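PDB 2B6C: 6-O-methylguanine DNA methyltransferase from Enterococcus faecalis, which is of unknown function but probably takes part in the repair of alkylated DNA, as an all-helical member of the AlkD-like family. Local coordinates for residues B[174-177]-B[178-181]; B[140-143]-B[144-148]; B[159-162]-B[163-167]; B[184-187]-B[188-192]. All blocks are in the same frame, centred on the assembly; numbering follows the deposited sequence.

Contact 1 (B[174-177]-B[178-181]); sequences FIQK and AIGW
Two torsions bring Lys177 and Trp181 together: chi2 of Lys177 (-74°) bends the aliphatic chain along the helix, and chi1 of Trp181 (-90°) turns the indole back toward it. The pair sits one turn apart on helix 173-186, an i to i+4 contact in an alpha-alpha superhelix, consistent with the HEAT-like fold known for the AlkD family. Lys177 CD lies 4.1 Å from the centroid of the five-membered ring of Trp181 and 16° off its normal, a CH-pi contact over the face of that ring, and so off the middle of the indole as a whole. The ammonium end lies beyond this, with Lys177 NZ 3.4 Å from Trp181 NE1. Both atoms are donors, so that approach is no hydrogen bond; the charge is paired instead with Glu210 in a salt bridge. Helices 104-120 and 138-146 also touch the indole, through Asp108 and Arg111 and through Arg142 and Asn146.

Another part of the helix surface is buried. Gln176 and Ile179 run side by side, and Ile179 CD1 is equally far, 3.7 Å, from Gln176 OE1 and NE2, so the methyl group meets the amide as a whole. Ser204 and Thr170 satisfy the two polar ends of that amide, which should fix its rotation. The backbone evidence is regular: Ile179 N donates to Ile175 O at 2.9 Å, and Trp181 N to Lys177 O at 3.0 Å. Ala178 CB rests 3.4 Å from Phe174 O.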
loop_
_atom_site.group_PDB
_atom_site.type_symbol
_atom_site.label_atom_id
_atom_site.label_comp_id
_atom_site.label_asym_id
_atom_site.label_seq_id
_atom_site.Cartn_x
_atom_site.Cartn_y
_atom_site.Cartn_z
ATOM N N PHE B 174 -14.140 -23.154 18.636
ATOM C CA PHE B 174 -13.402 -22.223 17.778
ATOM C C PHE B 174 -12.866 -22.911 16.524
ATOM O O PHE B 174 -12.482 -22.255 15.562
ATOM C CB PHE B 174 -12.268 -21.554 18.537
ATOM C CG PHE B 174 -12.740 -20.590 19.596
ATOM C CD1 PHE B 174 -12.650 -20.925 20.943
ATOM C CD2 PHE B 174 -13.275 -19.344 19.245
ATOM C CE1 PHE B 174 -13.088 -20.020 21.930
ATOM C CE2 PHE B 174 -13.714 -18.453 20.231
ATOM C CZ PHE B 174 -13.617 -18.794 21.566
ATOM N N ILE B 175 -12.816 -24.236 16.552
ATOM C CA ILE B 175 -12.420 -24.975 15.367
ATOM C C ILE B 175 -13.637 -25.224 14.471
ATOM O O ILE B 175 -13.582 -24.972 13.260
ATOM C CB ILE B 175 -11.640 -26.268 15.741
ATOM C CG1 ILE B 175 -10.217 -25.928 16.191
ATOM C CG2 ILE B 175 -11.676 -27.255 14.597
ATOM C CD1 ILE B 175 -9.274 -25.430 15.062
ATOM N N GLN B 176 -14.760 -25.641 15.050
ATOM C CA GLN B 176 -15.926 -25.935 14.216
ATOM C C GLN B 176 -16.454 -24.643 13.552
ATOM O O GLN B 176 -16.857 -24.654 12.385
ATOM C CB GLN B 176 -17.016 -26.670 15.013
ATOM C CG GLN B 176 -16.641 -28.121 15.388
ATOM C CD GLN B 176 -16.297 -28.913 14.160
ATOM O OE1 GLN B 176 -16.947 -28.755 13.142
ATOM N NE2 GLN B 176 -15.257 -29.725 14.221
ATOM N N LYS B 177 -16.430 -23.547 14.311
ATOM C CA LYS B 177 -16.743 -22.220 13.823
ATOM C C LYS B 177 -15.857 -21.841 12.643
ATOM O O LYS B 177 -16.347 -21.297 11.661
ATOM C CB LYS B 177 -16.503 -21.216 14.929
ATOM C CG LYS B 177 -17.685 -20.322 15.205
ATOM C CD LYS B 177 -17.827 -19.304 14.115
ATOM C CE LYS B 177 -18.674 -18.175 14.582
ATOM N NZ LYS B 177 -19.865 -18.002 13.673
ATOM N N ALA B 178 -14.560 -22.139 12.744
ATOM C CA ALA B 178 -13.589 -21.865 11.688
ATOM C C ALA B 178 -13.864 -22.702 10.432
ATOM O O ALA B 178 -13.728 -22.210 9.307
ATOM C CB ALA B 178 -12.170 -22.094 12.192
ATOM N N ILE B 179 -14.290 -23.945 10.621
ATOM C CA ILE B 179 -14.698 -24.784 9.483
ATOM C C ILE B 179 -15.920 -24.183 8.776
ATOM O O ILE B 179 -15.919 -24.070 7.550
ATOM C CB ILE B 179 -14.998 -26.255 9.879
ATOM C CG1 ILE B 179 -13.730 -26.943 10.371
ATOM C CG2 ILE B 179 -15.647 -27.064 8.691
ATOM C CD1 ILE B 179 -14.033 -28.311 10.985
ATOM N N GLY B 180 -16.931 -23.787 9.543
ATOM C CA GLY B 180 -18.141 -23.210 8.972
ATOM C C GLY B 180 -17.898 -21.904 8.220
ATOM O O GLY B 180 -18.430 -21.706 7.133
ATOM N N TRP B 181 -17.140 -20.989 8.819
ATOM C CA TRP B 181 -16.703 -19.762 8.149
ATOM C C TRP B 181 -15.933 -20.017 6.845
ATOM O O TRP B 181 -16.096 -19.280 5.870
ATOM C CB TRP B 181 -15.768 -18.986 9.064
ATOM C CG TRP B 181 -16.425 -17.961 10.000
ATOM C CD1 TRP B 181 -17.783 -17.748 10.232
ATOM C CD2 TRP B 181 -15.722 -17.033 10.849
ATOM N NE1 TRP B 181 -17.951 -16.708 11.152
ATOM C CE2 TRP B 181 -16.709 -16.270 11.559
ATOM C CE3 TRP B 181 -14.346 -16.776 11.083
ATOM C CZ2 TRP B 181 -16.358 -15.248 12.492
ATOM C CZ3 TRP B 181 -13.994 -15.777 12.018
ATOM C CH2 TRP B 181 -15.004 -15.018 12.702
#

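Contact 2 (B[140-143]-B[144-148]); sequences NRRV and ALNLQ. With SO4 (sulfate ion), chain I.
Helix 138-146 carries this contact in its last turns, where Leu145 and Asn146 reach back to Arg141 and Arg142. Leu145 N donates to Arg141 O at 2.9 Å, and the side chain leans on the same carbonyl, with Leu145 CG 3.5 Å from Arg141 O. One step earlier, Ala144 N donates to Asn140 O at 3.2 Å. Asn146 N is shared: it donates to Arg142 O at 3.0 Å with a bent N-H...O angle of 135°, and weakly to Val143 O at 3.3 Å.

The Arg142 and Asn146 side chains cross at a slant, their guanidinium and amide planes 70° apart. CG of Arg142 stands anti to the backbone N (chi1 -178°) and the chain stays extended to NE, which carries the guanidinium to a salt bridge with Asp108 and a hydrogen bond with Phe174 O. The helix is thereby tied to both 104-120 and 173-186 within the stack of helices that makes up the chain. Arg141 goes another way, to Asp167 and Ala135 O.

Near the start of the helix a sulfate ion, probably from the crystallisation liquor, takes a hydrogen bond from Asn140 ND2 to its O4 at 3.2 Å. Lys95 NZ and the backbone N atoms of Glu136 and Asn137 also hydrogen-bond to it.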
loop_
_atom_site.group_PDB
_atom_site.type_symbol
_atom_site.label_atom_id
_atom_site.label_comp_id
_atom_site.label_asym_id
_atom_site.label_seq_id
_atom_site.Cartn_x
_atom_site.Cartn_y
_atom_site.Cartn_z
ATOM N N ASN B 140 -3.497 -22.172 16.117
ATOM C CA ASN B 140 -2.762 -22.256 14.856
ATOM C C ASN B 140 -3.583 -22.910 13.727
ATOM O O ASN B 140 -3.511 -22.473 12.588
ATOM C CB ASN B 140 -1.419 -22.978 14.995
ATOM C CG ASN B 140 -0.355 -22.127 15.652
ATOM O OD1 ASN B 140 -0.269 -20.920 15.416
ATOM N ND2 ASN B 140 0.475 -22.757 16.494
ATOM N N ARG B 141 -4.316 -23.982 14.034
ATOM C CA ARG B 141 -5.154 -24.669 13.031
ATOM C C ARG B 141 -6.357 -23.837 12.602
ATOM O O ARG B 141 -6.803 -23.940 11.452
ATOM C CB ARG B 141 -5.605 -26.017 13.561
ATOM C CG ARG B 141 -4.398 -26.887 13.936
ATOM C CD ARG B 141 -4.799 -28.377 13.908
ATOM N NE ARG B 141 -6.002 -28.674 14.672
ATOM C CZ ARG B 141 -6.053 -28.793 16.003
ATOM N NH1 ARG B 141 -4.959 -28.603 16.759
ATOM N NH2 ARG B 141 -7.204 -29.098 16.577
ATOM N N ARG B 142 -6.857 -22.990 13.512
ATOM C CA ARG B 142 -7.796 -21.961 13.127
ATOM C C ARG B 142 -7.257 -21.047 11.975
ATOM O O ARG B 142 -8.006 -20.693 11.043
ATOM C CB ARG B 142 -8.260 -21.150 14.347
ATOM C CG ARG B 142 -9.312 -20.065 13.996
ATOM C CD ARG B 142 -10.010 -19.544 15.261
ATOM N NE ARG B 142 -10.807 -18.345 15.043
ATOM C CZ ARG B 142 -12.145 -18.309 15.119
ATOM N NH1 ARG B 142 -12.785 -17.156 14.941
ATOM N NH2 ARG B 142 -12.858 -19.418 15.386
ATOM N N VAL B 143 -5.987 -20.651 12.064
ATOM C CA VAL B 143 -5.343 -19.891 11.003
ATOM C C VAL B 143 -5.283 -20.701 9.692
ATOM O O VAL B 143 -5.583 -20.132 8.647
ATOM C CB VAL B 143 -3.917 -19.340 11.412
ATOM C CG1 VAL B 143 -3.161 -18.619 10.176
ATOM C CG2 VAL B 143 -4.042 -18.346 12.571
ATOM N N ALA B 144 -4.916 -22.003 9.759
ATOM C CA ALA B 144 -4.905 -22.876 8.573
ATOM C C ALA B 144 -6.286 -22.939 7.905
ATOM O O ALA B 144 -6.404 -22.828 6.662
ATOM C CB ALA B 144 -4.394 -24.302 8.920
ATOM N N LEU B 145 -7.317 -23.047 8.737
ATOM C CA LEU B 145 -8.692 -23.148 8.267
ATOM C C LEU B 145 -9.217 -21.857 7.652
ATOM O O LEU B 145 -10.012 -21.887 6.720
ATOM C CB LEU B 145 -9.624 -23.615 9.401
ATOM C CG LEU B 145 -9.587 -25.093 9.765
ATOM C CD1 LEU B 145 -10.213 -25.309 11.156
ATOM C CD2 LEU B 145 -10.345 -25.953 8.691
ATOM N N ASN B 146 -8.757 -20.730 8.163
ATOM C CA ASN B 146 -9.251 -19.444 7.738
ATOM C C ASN B 146 -8.229 -18.638 6.943
ATOM O O ASN B 146 -8.468 -17.478 6.641
ATOM C CB ASN B 146 -9.787 -18.669 8.963
ATOM C CG ASN B 146 -11.074 -19.284 9.534
ATOM O OD1 ASN B 146 -11.727 -20.151 8.899
ATOM N ND2 ASN B 146 -11.462 -18.825 10.716
ATOM N N LEU B 147 -7.093 -19.242 6.589
ATOM C CA LEU B 147 -6.055 -18.531 5.828
ATOM C C LEU B 147 -6.610 -17.933 4.535
ATOM O O LEU B 147 -6.195 -16.846 4.110
ATOM C CB LEU B 147 -4.875 -19.465 5.507
ATOM C CG LEU B 147 -3.649 -18.861 4.798
ATOM C CD1 LEU B 147 -3.062 -17.678 5.598
ATOM C CD2 LEU B 147 -2.606 -19.938 4.536
ATOM N N GLN B 148 -7.583 -18.627 3.937
ATOM C CA GLN B 148 -8.024 -18.304 2.582
ATOM C C GLN B 148 -9.377 -17.577 2.487
ATOM O O GLN B 148 -9.906 -17.435 1.393
ATOM C CB GLN B 148 -8.060 -19.591 1.764
ATOM C CG GLN B 148 -6.805 -20.471 1.980
ATOM C CD GLN B 148 -6.678 -21.519 0.921
ATOM O OE1 GLN B 148 -6.373 -21.209 -0.238
ATOM N NE2 GLN B 148 -6.973 -22.754 1.278
HETATM S S SO4 I . 2.325 -25.965 17.030
HETATM O O1 SO4 I . 3.345 -25.519 17.978
HETATM O O2 SO4 I . 2.483 -27.403 16.717
HETATM O O3 SO4 I . 2.535 -25.252 15.756
HETATM O O4 SO4 I . 0.988 -25.691 17.594
#

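Contact 3 (B[159-162]-B[163-167]); sequences LLKK and AIIYD
Ile165 N donates to Lys161 O at 2.9 Å with an N-H...O angle of 167°. Ala163 N to Leu159 O matches it in length, also 2.9 Å. The Lys161 carbonyl oxygen has an apolar neighbour as well, since Ile165 CG1 approaches Lys161 O to 3.5 Å. Above that carbonyl the two side chains meet. Lys161 is a fully extended zigzag, and its alternate carbons face the same methyl group: Lys161 CG is 3.8 Å and Lys161 CE 4.0 Å from Ile165 CD1. The straight chain delivers NZ to a salt bridge with Glu200.

Around the helix from there, Leu160 CD1 packs at 3.8 Å on Ile164 CD1. Leu160 chi1 (176°) sets CG beside its own carbonyl carbon, directing the branch toward the following turn. These two residues are part of the buried side of helix 157-166, which in this all-helical fold packs against helix 173-186: both touch Ser182, and Ile164 also touches Ile179. Ala163 faces helices 125-132 and 138-146 through Phe129 and Leu145.

Lys162 and Tyr166, both exposed, meet Tyr133: Lys162 by a cation-pi contact, Tyr166 ring edge-to-face. Asp167 OD1 lies at the Tyr166 ring edge, in its plane, while the buried carboxylate is held by Arg141 and Thr170. Asp167 is the first residue to leave helical torsions, and its N makes two weak bonds, to Ala163 O and, at 3.2 Å, to Ile164 O.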
loop_
_atom_site.group_PDB
_atom_site.type_symbol
_atom_site.label_atom_id
_atom_site.label_comp_id
_atom_site.label_asym_id
_atom_site.label_seq_id
_atom_site.Cartn_x
_atom_site.Cartn_y
_atom_site.Cartn_z
ATOM N N LEU B 159 -6.094 -27.738 -0.197
ATOM C CA LEU B 159 -5.581 -27.394 1.123
ATOM C C LEU B 159 -6.736 -27.109 2.075
ATOM O O LEU B 159 -6.733 -27.578 3.211
ATOM C CB LEU B 159 -4.575 -26.239 1.051
ATOM C CG LEU B 159 -3.295 -26.524 0.240
ATOM C CD1 LEU B 159 -2.328 -25.338 0.328
ATOM C CD2 LEU B 159 -2.596 -27.798 0.677
ATOM N N LEU B 160 -7.741 -26.382 1.583
ATOM C CA LEU B 160 -8.942 -26.107 2.349
ATOM C C LEU B 160 -9.583 -27.419 2.781
ATOM O O LEU B 160 -9.844 -27.636 3.972
ATOM C CB LEU B 160 -9.938 -25.243 1.547
ATOM C CG LEU B 160 -11.301 -24.961 2.234
ATOM C CD1 LEU B 160 -11.166 -24.313 3.644
ATOM C CD2 LEU B 160 -12.191 -24.140 1.322
ATOM N N LYS B 161 -9.824 -28.285 1.799
ATOM C CA LYS B 161 -10.433 -29.573 2.034
ATOM C C LYS B 161 -9.615 -30.376 3.047
ATOM O O LYS B 161 -10.198 -30.932 3.977
ATOM C CB LYS B 161 -10.581 -30.348 0.724
ATOM C CG LYS B 161 -11.210 -31.724 0.903
ATOM C CD LYS B 161 -11.522 -32.406 -0.457
ATOM C CE LYS B 161 -12.199 -33.775 -0.259
ATOM N NZ LYS B 161 -12.286 -34.528 -1.574
ATOM N N LYS B 162 -8.287 -30.422 2.867
ATOM C CA LYS B 162 -7.403 -31.152 3.791
ATOM C C LYS B 162 -7.515 -30.683 5.229
ATOM O O LYS B 162 -7.619 -31.504 6.155
ATOM C CB LYS B 162 -5.932 -31.093 3.341
ATOM C CG LYS B 162 -5.031 -32.047 4.145
ATOM C CD LYS B 162 -3.632 -32.160 3.536
ATOM C CE LYS B 162 -2.806 -30.896 3.746
ATOM N NZ LYS B 162 -1.348 -31.207 3.516
ATOM N N ALA B 163 -7.520 -29.359 5.426
ATOM C CA ALA B 163 -7.674 -28.790 6.765
ATOM C C ALA B 163 -9.012 -29.127 7.403
ATOM O O ALA B 163 -9.072 -29.378 8.616
ATOM C CB ALA B 163 -7.439 -27.294 6.788
ATOM N N ILE B 164 -10.077 -29.131 6.607
ATOM C CA ILE B 164 -11.402 -29.434 7.157
ATOM C C ILE B 164 -11.462 -30.905 7.558
ATOM O O ILE B 164 -11.975 -31.237 8.645
ATOM C CB ILE B 164 -12.548 -29.083 6.183
ATOM C CG1 ILE B 164 -12.612 -27.575 5.964
ATOM C CG2 ILE B 164 -13.913 -29.640 6.694
ATOM C CD1 ILE B 164 -13.416 -27.142 4.768
ATOM N N ILE B 165 -10.923 -31.772 6.692
ATOM C CA ILE B 165 -10.843 -33.210 6.960
ATOM C C ILE B 165 -10.137 -33.458 8.307
ATOM O O ILE B 165 -10.624 -34.232 9.152
ATOM C CB ILE B 165 -10.151 -33.991 5.787
ATOM C CG1 ILE B 165 -11.134 -34.248 4.625
ATOM C CG2 ILE B 165 -9.595 -35.321 6.276
ATOM C CD1 ILE B 165 -10.467 -34.597 3.274
ATOM N N TYR B 166 -9.023 -32.762 8.525
ATOM C CA TYR B 166 -8.221 -32.923 9.725
ATOM C C TYR B 166 -8.988 -32.628 11.014
ATOM O O TYR B 166 -8.825 -33.338 12.002
ATOM C CB TYR B 166 -6.987 -32.027 9.648
ATOM C CG TYR B 166 -5.988 -32.273 10.761
ATOM C CD1 TYR B 166 -4.953 -33.222 10.613
ATOM C CD2 TYR B 166 -6.080 -31.576 11.967
ATOM C CE1 TYR B 166 -4.044 -33.457 11.651
ATOM C CE2 TYR B 166 -5.182 -31.796 12.993
ATOM C CZ TYR B 166 -4.173 -32.734 12.843
ATOM O OH TYR B 166 -3.281 -32.916 13.881
ATOM N N ASP B 167 -9.788 -31.563 11.013
ATOM C CA ASP B 167 -10.482 -31.135 12.215
ATOM C C ASP B 167 -11.954 -31.457 12.153
ATOM O O ASP B 167 -12.726 -30.909 12.931
ATOM C CB ASP B 167 -10.321 -29.612 12.409
ATOM C CG ASP B 167 -9.127 -29.264 13.258
ATOM O OD1 ASP B 167 -8.257 -28.510 12.790
ATOM O OD2 ASP B 167 -9.030 -29.816 14.371
#

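Contact 4 (B[184-187]-B[188-192]); sequences RQYS and KTNPQ. With SO4 (sulfate ion), chain J.
The Tyr186 ring receives two neighbours from the following turn: Asn190 CB makes an off-centre CH-pi contact, 4.1 Å from the Tyr186 ring centroid, while Thr189 CG2 approaches Tyr186 CE1 obliquely at 3.8 Å. The Asn190 amide is turned 63° from the ring. The other flat group, the Arg184 guanidinium, has sulfate O4 in plane at its edge and sulfate O2 placed obliquely.

Tyr186, Thr189 and Asn190 belong to the junction between helices 173-186 and 191-200. Tyr186 O holds it with two donors: Asn190 N at 2.8 Å, almost straight at 170°, and Thr189 N at 2.9 Å from above the carbonyl plane. Asn190 is the N-cap of the next helix, its OD1 bonded to Trp193 N, and Tyr186 OH reaches Gln157.

Lys188 is extended beyond CG (chi2 175°), which carries NZ back to donate to Gln185 OE1 at 2.8 Å. The same Lys188 NZ makes a weak bond, 3.4 Å, to sulfate O4. Arg184 contributes only weak bonds and has a salt bridge with Glu210; Tyr214 OH adds a hydrogen bond. The ion, probably from the crystallisation liquor, is thus loosely held, suggesting at most a mildly anion-attracting spot.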
loop_
_atom_site.group_PDB
_atom_site.type_symbol
_atom_site.label_atom_id
_atom_site.label_comp_id
_atom_site.label_asym_id
_atom_site.label_seq_id
_atom_site.Cartn_x
_atom_site.Cartn_y
_atom_site.Cartn_z
ATOM N N ARG B 184 -18.652 -21.091 4.376
ATOM C CA ARG B 184 -19.463 -19.910 4.115
ATOM C C ARG B 184 -18.807 -18.932 3.134
ATOM O O ARG B 184 -19.423 -18.568 2.132
ATOM C CB ARG B 184 -19.795 -19.203 5.427
ATOM C CG ARG B 184 -20.744 -18.045 5.345
ATOM C CD ARG B 184 -20.829 -17.538 6.738
ATOM N NE ARG B 184 -21.893 -16.594 6.980
ATOM C CZ ARG B 184 -22.954 -16.801 7.759
ATOM N NH1 ARG B 184 -23.188 -17.975 8.336
ATOM N NH2 ARG B 184 -23.821 -15.824 7.920
ATOM N N GLN B 185 -17.565 -18.538 3.409
ATOM C CA GLN B 185 -16.835 -17.599 2.542
ATOM C C GLN B 185 -16.566 -18.163 1.163
ATOM O O GLN B 185 -16.770 -17.473 0.134
ATOM C CB GLN B 185 -15.482 -17.217 3.172
ATOM C CG GLN B 185 -15.577 -16.161 4.284
ATOM C CD GLN B 185 -16.223 -14.876 3.781
ATOM O OE1 GLN B 185 -17.327 -14.534 4.189
ATOM N NE2 GLN B 185 -15.516 -14.150 2.905
ATOM N N TYR B 186 -16.058 -19.396 1.127
ATOM C CA TYR B 186 -15.750 -19.996 -0.158
ATOM C C TYR B 186 -17.004 -20.249 -1.021
ATOM O O TYR B 186 -16.933 -20.147 -2.262
ATOM C CB TYR B 186 -14.865 -21.234 -0.018
ATOM C CG TYR B 186 -14.318 -21.693 -1.342
ATOM C CD1 TYR B 186 -13.729 -20.768 -2.232
ATOM C CD2 TYR B 186 -14.385 -23.045 -1.718
ATOM C CE1 TYR B 186 -13.237 -21.172 -3.467
ATOM C CE2 TYR B 186 -13.887 -23.467 -2.972
ATOM C CZ TYR B 186 -13.312 -22.521 -3.829
ATOM O OH TYR B 186 -12.825 -22.921 -5.048
ATOM N N SER B 187 -18.151 -20.517 -0.393
ATOM C CA SER B 187 -19.411 -20.676 -1.160
ATOM C C SER B 187 -19.821 -19.444 -1.968
ATOM O O SER B 187 -20.641 -19.534 -2.889
ATOM C CB SER B 187 -20.573 -21.086 -0.251
ATOM O OG SER B 187 -20.980 -19.986 0.545
ATOM N N LYS B 188 -19.285 -18.283 -1.606
ATOM C CA LYS B 188 -19.599 -17.051 -2.367
ATOM C C LYS B 188 -18.936 -17.058 -3.738
ATOM O O LYS B 188 -19.302 -16.294 -4.619
ATOM C CB LYS B 188 -19.176 -15.801 -1.585
ATOM C CG LYS B 188 -19.887 -15.671 -0.215
ATOM C CD LYS B 188 -19.328 -14.470 0.564
ATOM C CE LYS B 188 -19.829 -14.483 1.999
ATOM N NZ LYS B 188 -19.356 -13.297 2.780
ATOM N N THR B 189 -17.953 -17.939 -3.874
ATOM C CA THR B 189 -17.104 -18.081 -5.044
ATOM C C THR B 189 -17.460 -19.374 -5.764
ATOM O O THR B 189 -17.629 -19.375 -6.992
ATOM C CB THR B 189 -15.598 -18.128 -4.604
ATOM O OG1 THR B 189 -15.230 -16.843 -4.153
ATOM C CG2 THR B 189 -14.664 -18.534 -5.732
ATOM N N ASN B 190 -17.533 -20.467 -5.006
ATOM C CA ASN B 190 -17.769 -21.793 -5.589
ATOM C C ASN B 190 -18.810 -22.580 -4.819
ATOM O O ASN B 190 -18.451 -23.480 -4.034
ATOM C CB ASN B 190 -16.456 -22.582 -5.685
ATOM C CG ASN B 190 -16.513 -23.713 -6.754
ATOM O OD1 ASN B 190 -17.606 -24.212 -7.157
ATOM N ND2 ASN B 190 -15.322 -24.106 -7.225
ATOM N N PRO B 191 -20.105 -22.220 -4.986
ATOM C CA PRO B 191 -21.105 -22.936 -4.194
ATOM C C PRO B 191 -21.194 -24.419 -4.543
ATOM O O PRO B 191 -21.489 -25.196 -3.649
ATOM C CB PRO B 191 -22.419 -22.201 -4.483
ATOM C CG PRO B 191 -22.186 -21.445 -5.728
ATOM C CD PRO B 191 -20.717 -21.178 -5.838
ATOM N N GLN B 192 -20.955 -24.802 -5.805
ATOM C CA GLN B 192 -20.949 -26.248 -6.184
ATOM C C GLN B 192 -19.892 -27.042 -5.371
ATOM O O GLN B 192 -20.224 -28.063 -4.746
ATOM C CB GLN B 192 -20.776 -26.509 -7.699
ATOM C CG GLN B 192 -20.509 -28.020 -8.010
ATOM C CD GLN B 192 -20.332 -28.428 -9.485
ATOM O OE1 GLN B 192 -20.745 -27.733 -10.431
ATOM N NE2 GLN B 192 -19.724 -29.605 -9.678
HETATM S S SO4 J . -21.381 -12.969 6.402
HETATM O O1 SO4 J . -22.227 -11.794 6.521
HETATM O O2 SO4 J . -21.581 -13.831 7.564
HETATM O O3 SO4 J . -19.993 -12.517 6.383
HETATM O O4 SO4 J . -21.697 -13.728 5.196
HETATM O O HOH W 1 -15.177 -16.220 -1.466
HETATM O O HOH W 2 -16.565 -11.619 1.636
#

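Along the chain the order is contact 2, contact 3, contact 1, contact 4, on helices 138-146, 157-166 and 173-186, with contact 4 joining the last of these to helix 191-200. Contacts 1 and 2 have centres about 9 Å apart, contacts 2 and 3 about 10 Å and contacts 1 and 3 about 11 Å; each pair touches, so the three helices form one packed group. Contact 4 lies farther out, about 15 to 17 Å from the other centres; it meets contact 3 where Leu160 packs on Tyr186, but does not touch contact 2. Successive helices packed side by side in this way build up the strand-free architecture of the chain.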